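Local coordinates for protein enolase from the environmental genome shotgun sequencing of the Sargasso Sea (PDB 2QGY) that is of unknown function but, as a magnesium-bound member of the enolase superfamily, probably abstracts a proton alpha to a substrate carboxylate, at residues A[174-177]-A[178-181]. Numbering follows the deposited sequence.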
loop_
_atom_site.group_PDB
_atom_site.type_symbol
_atom_site.label_atom_id
_atom_site.label_comp_id
_atom_site.label_asym_id
_atom_site.label_seq_id
_atom_site.Cartn_x
_atom_site.Cartn_y
_atom_site.Cartn_z
ATOM N N LEU A 174 -8.520 -22.104 -15.684
ATOM C CA LEU A 174 -8.198 -23.427 -15.140
ATOM C C LEU A 174 -6.945 -23.988 -15.811
ATOM O O LEU A 174 -6.168 -23.231 -16.416
ATOM C CB LEU A 174 -9.397 -24.368 -15.306
ATOM C CG LEU A 174 -10.774 -23.822 -14.871
ATOM C CD1 LEU A 174 -11.877 -24.815 -15.168
ATOM C CD2 LEU A 174 -10.820 -23.427 -13.384
ATOM N N ASP A 175 -6.757 -25.307 -15.728
ATOM C CA ASP A 175 -5.482 -25.911 -16.141
ATOM C C ASP A 175 -5.022 -25.561 -17.547
ATOM O O ASP A 175 -3.825 -25.388 -17.780
ATOM C CB ASP A 175 -5.510 -27.437 -15.973
ATOM C CG ASP A 175 -5.111 -27.869 -14.581
ATOM O OD1 ASP A 175 -4.962 -26.976 -13.705
ATOM O OD2 ASP A 175 -4.951 -29.099 -14.363
ATOM N N SER A 176 -5.969 -25.465 -18.475
ATOM C CA SER A 176 -5.663 -25.173 -19.861
ATOM C C SER A 176 -6.804 -24.384 -20.494
ATOM O O SER A 176 -7.899 -24.307 -19.929
ATOM C CB SER A 176 -5.435 -26.481 -20.622
ATOM O OG SER A 176 -6.634 -27.226 -20.740
ATOM N N LEU A 177 -6.546 -23.814 -21.671
ATOM C CA LEU A 177 -7.545 -23.031 -22.396
ATOM C C LEU A 177 -8.829 -23.820 -22.589
ATOM O O LEU A 177 -9.912 -23.331 -22.280
ATOM C CB LEU A 177 -7.005 -22.533 -23.756
ATOM C CG LEU A 177 -8.036 -21.939 -24.737
ATOM C CD1 LEU A 177 -8.752 -20.732 -24.141
ATOM C CD2 LEU A 177 -7.393 -21.562 -26.079
ATOM N N SER A 178 -8.719 -25.052 -23.083
ATOM C CA SER A 178 -9.932 -25.782 -23.439
ATOM C C SER A 178 -10.721 -26.264 -22.213
ATOM O O SER A 178 -11.940 -26.382 -22.265
ATOM C CB SER A 178 -9.645 -26.890 -24.470
ATOM O OG SER A 178 -9.598 -28.182 -23.904
ATOM N N ILE A 179 -10.028 -26.513 -21.104
ATOM C CA ILE A 179 -10.691 -26.842 -19.843
ATOM C C ILE A 179 -11.422 -25.575 -19.303
ATOM O O ILE A 179 -12.567 -25.648 -18.847
ATOM C CB ILE A 179 -9.673 -27.445 -18.822
ATOM C CG1 ILE A 179 -9.264 -28.875 -19.264
ATOM C CG2 ILE A 179 -10.258 -27.458 -17.425
ATOM C CD1 ILE A 179 -8.057 -29.467 -18.511
ATOM N N SER A 180 -10.770 -24.425 -19.420
ATOM C CA SER A 180 -11.348 -23.118 -19.036
ATOM C C SER A 180 -12.621 -22.806 -19.816
ATOM O O SER A 180 -13.643 -22.419 -19.244
ATOM C CB SER A 180 -10.317 -22.008 -19.261
ATOM O OG SER A 180 -9.136 -22.234 -18.502
ATOM N N ILE A 181 -12.568 -23.006 -21.133
ATOM C CA ILE A 181 -13.716 -22.753 -22.008
ATOM C C ILE A 181 -14.880 -23.726 -21.753
ATOM O O ILE A 181 -16.040 -23.298 -21.673
ATOM C CB ILE A 181 -13.283 -22.720 -23.518
ATOM C CG1 ILE A 181 -12.337 -21.548 -23.783
ATOM C CG2 ILE A 181 -14.493 -22.655 -24.445
ATOM C CD1 ILE A 181 -12.992 -20.135 -23.658
#
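With OG set beside its own backbone N (chi1 -59°), S180 reaches back from the first turn of helix 177-191 to the loop that leads into it, while S176, its OG between N and carbonyl carbon (chi1 68°), turns forward to the backbone of I179. The pair is a worked example of how serines at a helix start can tie down the chain that enters it. S180 OG takes part in two hydrogen bonds at once: it accepts from L174 N at 2.9 Å along a nearly straight N-H line and donates to S176 O at 2.8 Å. The hydroxyl approaches that carbonyl from above its plane, 46° out of it, leaving the direction of the C=O bond to S180 N, which donates to S176 O at 2.9 Å in the first i+4 bond of the helix. S176 O is therefore held by two donors from one residue. S176 itself is the N-cap, but S176 OG accepts from I179 N only weakly, at 3.5 Å; I181 N to L177 O continues the helical pattern.

Apolar groups lie beside these polar bonds. The CG2 branch of I179 meets L174 CD1 at 3.8 Å, the two side chains crossing at about a right angle, and the other branch, CG1 and CD1, packs against S176 OG. L177 and I181 instead run alongside each other, L177 CD1 to I181 CG1 at 3.7 Å. S180 and I181 also touch F213 of helix 207-217, which places the contact on the outer helical layer of the TIM-like barrel, at the surface where the loop after strand 168-170 enters helix 177-191.

Because the buried S180 hydroxyl both accepts and donates, its proton is committed to S176 O, and this one side chain probably helps hold the loop against the helix start.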